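Local coordinates for protein transcriptional regulator, LYSR family (Neisseria meningitidis, PDB 4AB5) that probably binds DNA and regulates transcription as a MetR-like LysR-family protein, likely at methionine biosynthesis genes, this chain being its regulatory domain, at residues E15-F20 against T110-D115; L52-R57 against N70-Q75; I141-L146 against G152-P157. All blocks are in the same frame, centred on the assembly; numbering follows the deposited sequence.

Interaction 1 of 3, residues E15-F20 against T110-D115; sequences ECHTCF and TYPVPD
H17 lies flat over Y111, and each residue sets its CB over the other's ring. With its chi1 at -69°, the H17 ring swings anti to its own carbonyl carbon and extends over the start of the tyrosine side chain. H17 CB sits almost above the centre of the Y111 ring, 3.5 Å from the centroid, a CH-pi contact. Next along, H17 CG rests on Y111 CD1, and H17 ND1 lies on the same Y111 CD1 at 3.4 Å. The other half of the imidazole slides off toward Y111 CB, met by H17 CD2 at 3.6 Å and by NE2. H17 CE1 lies about equally far from Y111 CB and CD1, and just beyond them meets P112 CD at 4.2 Å. The two side chains thus run past each other in opposite directions, giving an offset stack with centroids 4.4 Å apart and planes at 14°. Histidine suits this place because its flat imidazole can stack while ND1 keeps a polar partner, a weak hydrogen bond to E138 O.

The regulatory domain of LysR proteins has the two-lobed fold of periplasmic binding proteins, and this stack bridges the lobes, joining the loop after strand 8-13 to the loop after strand 108-110. In relatives the cleft between the lobes receives the effector. The C16-C19 disulfide ties together the turn that presents H17 and T18. A tyrosine suits the opposing place because its ring is a broad apolar face while its hydroxyl remains polar: Y111 OH hydrogen-bonds T140 OG1, and T18 CG2 approaches that same oxygen at 3.2 Å. On the backbone side of the tyrosine, T110 OG1 donates to Y111 O at 3.0 Å.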
loop_
_atom_site.group_PDB
_atom_site.type_symbol
_atom_site.label_atom_id
_atom_site.label_comp_id
_atom_site.label_asym_id
_atom_site.label_seq_id
_atom_site.Cartn_x
_atom_site.Cartn_y
_atom_site.Cartn_z
ATOM N N GLU B 15 -12.646 0.395 -4.309
ATOM C CA GLU B 15 -11.939 1.668 -4.417
ATOM C C GLU B 15 -11.405 2.140 -3.053
ATOM O O GLU B 15 -10.724 3.164 -2.988
ATOM C CB GLU B 15 -12.832 2.741 -5.069
ATOM C CG GLU B 15 -13.136 2.527 -6.547
ATOM C CD GLU B 15 -11.965 2.328 -7.494
ATOM O OE1 GLU B 15 -10.969 3.082 -7.402
ATOM O OE2 GLU B 15 -12.062 1.423 -8.354
ATOM N N CYS B 16 -11.688 1.371 -1.980
ATOM C CA CYS B 16 -11.319 1.656 -0.593
ATOM C C CYS B 16 -9.955 1.035 -0.259
ATOM O O CYS B 16 -9.766 -0.171 -0.434
ATOM C CB CYS B 16 -12.436 1.185 0.344
ATOM S SG CYS B 16 -11.903 0.592 1.982
ATOM N N HIS B 17 -9.003 1.873 0.200
ATOM C CA HIS B 17 -7.618 1.499 0.519
ATOM C C HIS B 17 -7.453 0.549 1.713
ATOM O O HIS B 17 -6.767 -0.466 1.574
ATOM C CB HIS B 17 -6.766 2.760 0.703
ATOM C CG HIS B 17 -6.524 3.542 -0.554
ATOM N ND1 HIS B 17 -5.247 3.699 -1.069
ATOM C CD2 HIS B 17 -7.392 4.238 -1.327
ATOM C CE1 HIS B 17 -5.380 4.459 -2.143
ATOM N NE2 HIS B 17 -6.650 4.811 -2.339
ATOM N N THR B 18 -8.049 0.882 2.886
ATOM C CA THR B 18 -7.959 0.060 4.108
ATOM C C THR B 18 -8.543 -1.341 3.919
ATOM O O THR B 18 -8.053 -2.289 4.531
ATOM C CB THR B 18 -8.538 0.771 5.351
ATOM O OG1 THR B 18 -9.916 1.093 5.148
ATOM C CG2 THR B 18 -7.754 2.002 5.747
ATOM N N CYS B 19 -9.572 -1.458 3.049
ATOM C CA CYS B 19 -10.279 -2.690 2.665
ATOM C C CYS B 19 -9.329 -3.829 2.289
ATOM O O CYS B 19 -9.538 -4.962 2.720
ATOM C CB CYS B 19 -11.279 -2.410 1.547
ATOM S SG CYS B 19 -12.645 -1.316 2.028
ATOM N N PHE B 20 -8.263 -3.508 1.526
ATOM C CA PHE B 20 -7.230 -4.434 1.053
ATOM C C PHE B 20 -6.554 -5.236 2.171
ATOM O O PHE B 20 -6.179 -6.394 1.949
ATOM C CB PHE B 20 -6.195 -3.685 0.198
ATOM C CG PHE B 20 -6.648 -3.378 -1.210
ATOM C CD1 PHE B 20 -7.480 -2.291 -1.471
ATOM C CD2 PHE B 20 -6.233 -4.167 -2.279
ATOM C CE1 PHE B 20 -7.901 -2.008 -2.781
ATOM C CE2 PHE B 20 -6.668 -3.897 -3.582
ATOM C CZ PHE B 20 -7.491 -2.814 -3.827
ATOM N N THR B 110 -4.838 12.088 3.897
ATOM C CA THR B 110 -5.819 11.136 3.364
ATOM C C THR B 110 -5.225 10.329 2.203
ATOM O O THR B 110 -4.112 10.611 1.753
ATOM C CB THR B 110 -7.074 11.898 2.821
ATOM O OG1 THR B 110 -6.782 12.500 1.556
ATOM C CG2 THR B 110 -7.630 12.946 3.782
ATOM N N TYR B 111 -6.015 9.377 1.666
ATOM C CA TYR B 111 -5.670 8.619 0.463
ATOM C C TYR B 111 -5.939 9.540 -0.741
ATOM O O TYR B 111 -6.764 10.453 -0.612
ATOM C CB TYR B 111 -6.464 7.306 0.378
ATOM C CG TYR B 111 -6.175 6.389 1.542
ATOM C CD1 TYR B 111 -4.945 5.747 1.661
ATOM C CD2 TYR B 111 -7.105 6.209 2.562
ATOM C CE1 TYR B 111 -4.662 4.918 2.749
ATOM C CE2 TYR B 111 -6.830 5.387 3.659
ATOM C CZ TYR B 111 -5.606 4.744 3.747
ATOM O OH TYR B 111 -5.327 3.933 4.820
ATOM N N PRO B 112 -5.214 9.396 -1.885
ATOM C CA PRO B 112 -5.405 10.340 -3.008
ATOM C C PRO B 112 -6.657 9.998 -3.800
ATOM O O PRO B 112 -6.611 9.396 -4.883
ATOM C CB PRO B 112 -4.105 10.194 -3.825
ATOM C CG PRO B 112 -3.224 9.269 -3.019
ATOM C CD PRO B 112 -4.157 8.428 -2.213
ATOM N N VAL B 113 -7.789 10.392 -3.231
ATOM C CA VAL B 113 -9.111 10.065 -3.730
ATOM C C VAL B 113 -10.075 11.260 -3.485
ATOM O O VAL B 113 -9.769 12.097 -2.626
ATOM C CB VAL B 113 -9.503 8.734 -3.018
ATOM C CG1 VAL B 113 -10.492 8.926 -1.877
ATOM C CG2 VAL B 113 -9.959 7.677 -4.005
ATOM N N PRO B 114 -11.195 11.424 -4.240
ATOM C CA PRO B 114 -12.087 12.564 -3.958
ATOM C C PRO B 114 -12.812 12.404 -2.624
ATOM O O PRO B 114 -12.987 11.285 -2.140
ATOM C CB PRO B 114 -13.059 12.587 -5.149
ATOM C CG PRO B 114 -12.636 11.505 -6.065
ATOM C CD PRO B 114 -11.749 10.573 -5.312
ATOM N N ASP B 115 -13.213 13.537 -2.027
ATOM C CA ASP B 115 -13.906 13.650 -0.742
ATOM C C ASP B 115 -15.137 12.766 -0.559
ATOM O O ASP B 115 -15.440 12.390 0.572
ATOM C CB ASP B 115 -14.222 15.117 -0.443
ATOM C CG ASP B 115 -13.095 15.875 0.233
ATOM O OD1 ASP B 115 -11.991 15.296 0.391
ATOM O OD2 ASP B 115 -13.322 17.026 0.637
#

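Interaction 2 of 3, residues L52-R57 against N70-Q75; sequences LLLQHR and NGISFQ
L54 lays its branched end against the tip of I72, with L54 CD2 3.5 Å from I72 CD1 and L54 CG close behind. The contact belongs to an alpha/beta lobe of the binding-protein-like regulatory domain: the short helix 50-54 packs its last turn against the beginning of strand 72-86, one of the long strands that run on toward the other lobe. I72 enters this corner from the strand with its CB directed at the helix, and its side chain crosses both leucines at about a right angle. Its CD1 touches both leucines, lying 3.8 Å from L53 CB on the buried side. One carbon back, I72 CG1 is 3.8 Å from L53 CD1.

The two leucines differ in setting. L53 is buried and also packs on A61 and A187, which belong to other strands of the sheet, so a wholly apolar chain fits it well. L54 lies at the exposed margin, and the same CD2 also lies 3.9 Å from N70 O. Next to it G71 has a positive phi, which favours glycine and turns the chain into the strand.

Beyond L54 the helix stops in a Schellman motif. H56, with phi at 59°, lets the chain fold back on its final turn, where R57 N bonds L52 O at 2.8 Å and H56 N bonds L53 O. H56 O in turn accepts from R11 NH1. The guanidinium of R57 then folds back over the side chain of L52, one face resting on its CD2, 3.6 Å from the plane and toward the rim.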
loop_
_atom_site.group_PDB
_atom_site.type_symbol
_atom_site.label_atom_id
_atom_site.label_comp_id
_atom_site.label_asym_id
_atom_site.label_seq_id
_atom_site.Cartn_x
_atom_site.Cartn_y
_atom_site.Cartn_z
ATOM N N LEU B 52 -20.064 -0.745 -12.148
ATOM C CA LEU B 52 -19.333 -1.852 -12.772
ATOM C C LEU B 52 -20.138 -3.155 -12.752
ATOM O O LEU B 52 -20.040 -3.931 -13.701
ATOM C CB LEU B 52 -17.980 -2.074 -12.100
ATOM C CG LEU B 52 -16.829 -1.092 -12.365
ATOM C CD1 LEU B 52 -15.769 -1.303 -11.357
ATOM C CD2 LEU B 52 -16.217 -1.200 -13.771
ATOM N N LEU B 53 -20.947 -3.379 -11.687
ATOM C CA LEU B 53 -21.826 -4.555 -11.536
ATOM C C LEU B 53 -22.919 -4.526 -12.596
ATOM O O LEU B 53 -23.134 -5.526 -13.283
ATOM C CB LEU B 53 -22.478 -4.620 -10.135
ATOM C CG LEU B 53 -21.572 -4.732 -8.919
ATOM C CD1 LEU B 53 -22.356 -4.516 -7.651
ATOM C CD2 LEU B 53 -20.907 -6.075 -8.863
ATOM N N LEU B 54 -23.586 -3.362 -12.747
ATOM C CA LEU B 54 -24.642 -3.133 -13.733
ATOM C C LEU B 54 -24.072 -3.332 -15.135
ATOM O O LEU B 54 -24.722 -3.937 -15.979
ATOM C CB LEU B 54 -25.204 -1.703 -13.601
ATOM C CG LEU B 54 -25.816 -1.291 -12.258
ATOM C CD1 LEU B 54 -25.968 0.218 -12.177
ATOM C CD2 LEU B 54 -27.162 -1.932 -12.046
ATOM N N GLN B 55 -22.824 -2.878 -15.347
ATOM C CA GLN B 55 -22.110 -2.969 -16.617
ATOM C C GLN B 55 -21.467 -4.338 -16.895
ATOM O O GLN B 55 -20.838 -4.496 -17.943
ATOM C CB GLN B 55 -21.078 -1.840 -16.724
ATOM C CG GLN B 55 -21.703 -0.479 -16.974
ATOM C CD GLN B 55 -20.716 0.652 -16.854
ATOM O OE1 GLN B 55 -19.518 0.459 -16.628
ATOM N NE2 GLN B 55 -21.206 1.869 -17.007
ATOM N N HIS B 56 -21.636 -5.326 -15.978
ATOM C CA HIS B 56 -21.066 -6.683 -16.067
ATOM C C HIS B 56 -19.523 -6.684 -16.152
ATOM O O HIS B 56 -18.904 -7.612 -16.680
ATOM C CB HIS B 56 -21.730 -7.518 -17.177
ATOM C CG HIS B 56 -23.137 -7.912 -16.862
ATOM N ND1 HIS B 56 -23.460 -9.210 -16.526
ATOM C CD2 HIS B 56 -24.263 -7.160 -16.833
ATOM C CE1 HIS B 56 -24.767 -9.212 -16.316
ATOM N NE2 HIS B 56 -25.290 -8.000 -16.482
ATOM N N ARG B 57 -18.920 -5.635 -15.594
ATOM C CA ARG B 57 -17.478 -5.420 -15.556
ATOM C C ARG B 57 -16.895 -5.940 -14.238
ATOM O O ARG B 57 -15.672 -6.037 -14.109
ATOM C CB ARG B 57 -17.167 -3.929 -15.740
ATOM C CG ARG B 57 -17.643 -3.327 -17.060
ATOM C CD ARG B 57 -16.515 -2.981 -18.020
ATOM N NE ARG B 57 -15.556 -2.016 -17.470
ATOM C CZ ARG B 57 -15.710 -0.695 -17.495
ATOM N NH1 ARG B 57 -16.802 -0.154 -18.022
ATOM N NH2 ARG B 57 -14.778 0.096 -16.980
ATOM N N ASN B 70 -31.946 -0.727 -8.015
ATOM C CA ASN B 70 -32.540 -1.785 -8.826
ATOM C C ASN B 70 -31.470 -2.590 -9.576
ATOM O O ASN B 70 -30.533 -2.015 -10.135
ATOM C CB ASN B 70 -33.552 -1.187 -9.789
ATOM C CG ASN B 70 -34.418 -2.213 -10.443
ATOM O OD1 ASN B 70 -34.382 -2.391 -11.660
ATOM N ND2 ASN B 70 -35.200 -2.923 -9.646
ATOM N N GLY B 71 -31.617 -3.914 -9.547
ATOM C CA GLY B 71 -30.681 -4.836 -10.175
ATOM C C GLY B 71 -29.449 -5.087 -9.329
ATOM O O GLY B 71 -28.489 -5.692 -9.802
ATOM N N ILE B 72 -29.480 -4.634 -8.069
ATOM C CA ILE B 72 -28.390 -4.777 -7.117
ATOM C C ILE B 72 -28.878 -5.155 -5.711
ATOM O O ILE B 72 -29.837 -4.566 -5.206
ATOM C CB ILE B 72 -27.380 -3.577 -7.190
ATOM C CG1 ILE B 72 -26.106 -4.006 -7.915
ATOM C CG2 ILE B 72 -27.016 -2.999 -5.838
ATOM C CD1 ILE B 72 -25.827 -3.273 -9.079
ATOM N N SER B 73 -28.236 -6.180 -5.118
ATOM C CA SER B 73 -28.509 -6.654 -3.760
ATOM C C SER B 73 -27.306 -6.434 -2.846
ATOM O O SER B 73 -26.157 -6.628 -3.250
ATOM C CB SER B 73 -28.937 -8.117 -3.750
ATOM O OG SER B 73 -30.060 -8.303 -4.592
ATOM N N PHE B 74 -27.590 -5.984 -1.622
ATOM C CA PHE B 74 -26.580 -5.676 -0.615
ATOM C C PHE B 74 -26.542 -6.698 0.476
ATOM O O PHE B 74 -27.584 -7.213 0.899
ATOM C CB PHE B 74 -26.810 -4.283 -0.007
ATOM C CG PHE B 74 -26.612 -3.179 -1.002
ATOM C CD1 PHE B 74 -25.336 -2.692 -1.282
ATOM C CD2 PHE B 74 -27.697 -2.627 -1.674
ATOM C CE1 PHE B 74 -25.150 -1.672 -2.220
ATOM C CE2 PHE B 74 -27.517 -1.599 -2.600
ATOM C CZ PHE B 74 -26.249 -1.124 -2.868
ATOM N N GLN B 75 -25.325 -6.964 0.953
ATOM C CA GLN B 75 -25.061 -7.904 2.021
ATOM C C GLN B 75 -24.195 -7.189 3.057
ATOM O O GLN B 75 -23.096 -6.733 2.710
ATOM C CB GLN B 75 -24.351 -9.146 1.466
ATOM C CG GLN B 75 -24.431 -10.358 2.382
ATOM C CD GLN B 75 -24.026 -11.655 1.719
ATOM O OE1 GLN B 75 -23.970 -12.694 2.368
ATOM N NE2 GLN B 75 -23.493 -11.605 0.500
#

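Interaction 3 of 3, residues I141-L146 against G152-P157; sequences IAIIQL and GIAALP
I143 has its CB directed toward strand 154-157, and its CG2 methyl meets A154 CB at 3.8 Å. It is the torsion about CA-CB, chi1 -67°, that sends this methyl onward, opposite the backbone N, while CG1 turns aside beside the N. The same CG2 comes to L156 CD1 at a looser 4.2 Å, so it lies against two residues whose side chains leave the strand on one side, with A155 between them facing the other way. L156 answers from the strand: its side chain crosses those of I143 and I144 at a slant, and its CD1 meets I144 CD1 at 3.8 Å. I144 starts out less directly, its CB aimed neither at the strand nor away from it, and it is the CD1 end of the longer branch that curves in to make the touch.

Helix and strand axes lie 10.1 Å apart, with their directions at 135°. The small A154 offers a single methyl to I143, whereas the longer L156 can reach both I143 and I144. Such a helix laid over a sheet is the usual layering of an alpha/beta lobe; beneath it, A154 and L156 are bonded by their backbones to I85 and V83 of strand 72-86.

On its other flank the helix meets the second subunit, where Q145 OE1 bonds R31 NH2 of that subunit and I141 packs on its F20. Across the helix-strand interface itself the touching side chains are all aliphatic and buried, so the fit rests on shape and on exclusion of water, without directional bonds to fix its angle.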
loop_
_atom_site.group_PDB
_atom_site.type_symbol
_atom_site.label_atom_id
_atom_site.label_comp_id
_atom_site.label_asym_id
_atom_site.label_seq_id
_atom_site.Cartn_x
_atom_site.Cartn_y
_atom_site.Cartn_z
ATOM N N ILE B 141 1.096 3.157 6.042
ATOM C CA ILE B 141 2.373 3.232 6.755
ATOM C C ILE B 141 3.030 4.620 6.613
ATOM O O ILE B 141 3.627 5.110 7.573
ATOM C CB ILE B 141 3.322 2.047 6.419
ATOM C CG1 ILE B 141 3.713 2.007 4.915
ATOM C CG2 ILE B 141 2.713 0.718 6.891
ATOM C CD1 ILE B 141 4.834 1.025 4.557
ATOM N N ALA B 142 2.862 5.262 5.438
ATOM C CA ALA B 142 3.376 6.601 5.166
ATOM C C ALA B 142 2.499 7.657 5.851
ATOM O O ALA B 142 3.045 8.616 6.384
ATOM C CB ALA B 142 3.458 6.849 3.670
ATOM N N ILE B 143 1.151 7.457 5.876
ATOM C CA ILE B 143 0.216 8.345 6.576
ATOM C C ILE B 143 0.594 8.444 8.061
ATOM O O ILE B 143 0.768 9.557 8.559
ATOM C CB ILE B 143 -1.281 7.957 6.372
ATOM C CG1 ILE B 143 -1.712 8.169 4.889
ATOM C CG2 ILE B 143 -2.203 8.751 7.346
ATOM C CD1 ILE B 143 -3.122 7.701 4.513
ATOM N N ILE B 144 0.768 7.283 8.743
ATOM C CA ILE B 144 1.138 7.194 10.154
ATOM C C ILE B 144 2.454 7.895 10.456
ATOM O O ILE B 144 2.508 8.659 11.421
ATOM C CB ILE B 144 1.012 5.733 10.705
ATOM C CG1 ILE B 144 -0.439 5.456 11.132
ATOM C CG2 ILE B 144 1.972 5.438 11.883
ATOM C CD1 ILE B 144 -1.120 4.532 10.308
ATOM N N GLN B 145 3.490 7.693 9.612
ATOM C CA GLN B 145 4.798 8.348 9.822
ATOM C C GLN B 145 4.748 9.855 9.644
ATOM O O GLN B 145 5.450 10.565 10.343
ATOM C CB GLN B 145 5.917 7.723 8.979
ATOM C CG GLN B 145 6.278 6.288 9.367
ATOM C CD GLN B 145 6.621 6.091 10.827
ATOM O OE1 GLN B 145 7.307 6.899 11.453
ATOM N NE2 GLN B 145 6.178 4.983 11.387
ATOM N N LEU B 146 3.887 10.336 8.732
ATOM C CA LEU B 146 3.661 11.754 8.479
ATOM C C LEU B 146 2.911 12.382 9.667
ATOM O O LEU B 146 3.279 13.472 10.120
ATOM C CB LEU B 146 2.876 11.953 7.173
ATOM C CG LEU B 146 3.652 11.804 5.866
ATOM C CD1 LEU B 146 2.711 11.851 4.696
ATOM C CD2 LEU B 146 4.724 12.870 5.718
ATOM N N GLY B 152 0.712 16.632 9.948
ATOM C CA GLY B 152 -0.736 16.752 9.860
ATOM C C GLY B 152 -1.441 15.759 10.758
ATOM O O GLY B 152 -0.813 15.138 11.626
ATOM N N ILE B 153 -2.768 15.640 10.568
ATOM C CA ILE B 153 -3.650 14.700 11.277
ATOM C C ILE B 153 -4.382 13.814 10.262
ATOM O O ILE B 153 -4.379 14.128 9.073
ATOM C CB ILE B 153 -4.612 15.412 12.271
ATOM C CG1 ILE B 153 -5.562 16.418 11.558
ATOM C CG2 ILE B 153 -3.831 16.066 13.436
ATOM C CD1 ILE B 153 -6.756 16.860 12.375
ATOM N N ALA B 154 -4.991 12.705 10.713
ATOM C CA ALA B 154 -5.719 11.795 9.822
ATOM C C ALA B 154 -6.881 11.124 10.524
ATOM O O ALA B 154 -6.964 11.164 11.747
ATOM C CB ALA B 154 -4.777 10.732 9.267
ATOM N N ALA B 155 -7.784 10.512 9.737
ATOM C CA ALA B 155 -8.920 9.721 10.204
ATOM C C ALA B 155 -8.752 8.329 9.607
ATOM O O ALA B 155 -8.683 8.178 8.381
ATOM C CB ALA B 155 -10.236 10.334 9.752
ATOM N N LEU B 156 -8.615 7.325 10.469
ATOM C CA LEU B 156 -8.418 5.948 10.025
ATOM C C LEU B 156 -9.234 4.970 10.862
ATOM O O LEU B 156 -9.559 5.307 12.000
ATOM C CB LEU B 156 -6.919 5.573 10.076
ATOM C CG LEU B 156 -5.999 6.178 9.012
ATOM C CD1 LEU B 156 -4.549 5.951 9.377
ATOM C CD2 LEU B 156 -6.296 5.618 7.625
ATOM N N PRO B 157 -9.579 3.762 10.341
ATOM C CA PRO B 157 -10.319 2.796 11.173
ATOM C C PRO B 157 -9.512 2.461 12.427
ATOM O O PRO B 157 -8.283 2.428 12.367
ATOM C CB PRO B 157 -10.430 1.558 10.271
ATOM C CG PRO B 157 -10.236 2.057 8.887
ATOM C CD PRO B 157 -9.289 3.201 9.001
#

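Interactions 1 and 3 are neighbours, their centres 12 Å apart, and Y111 joins them: its OH packs on L156 CD2 and its ring on I143 CD1. Interaction 2 stands apart, 33 Å from interaction 3 between centres and on the opposite side of the chain's centre, yet both reach the same sheet, in which strands 72-86 and 154-157 pair. Interaction 3 is fully buried and aliphatic, as befits a helix-sheet core. Interaction 2 is aliphatic too, but half of its touching residues are exposed. Interaction 1, between loops of the two lobes, is partly buried and differs in kind, relying on an aromatic stack whose polar atoms, H17 ND1 and Y111 OH, are bonded outside the two segments.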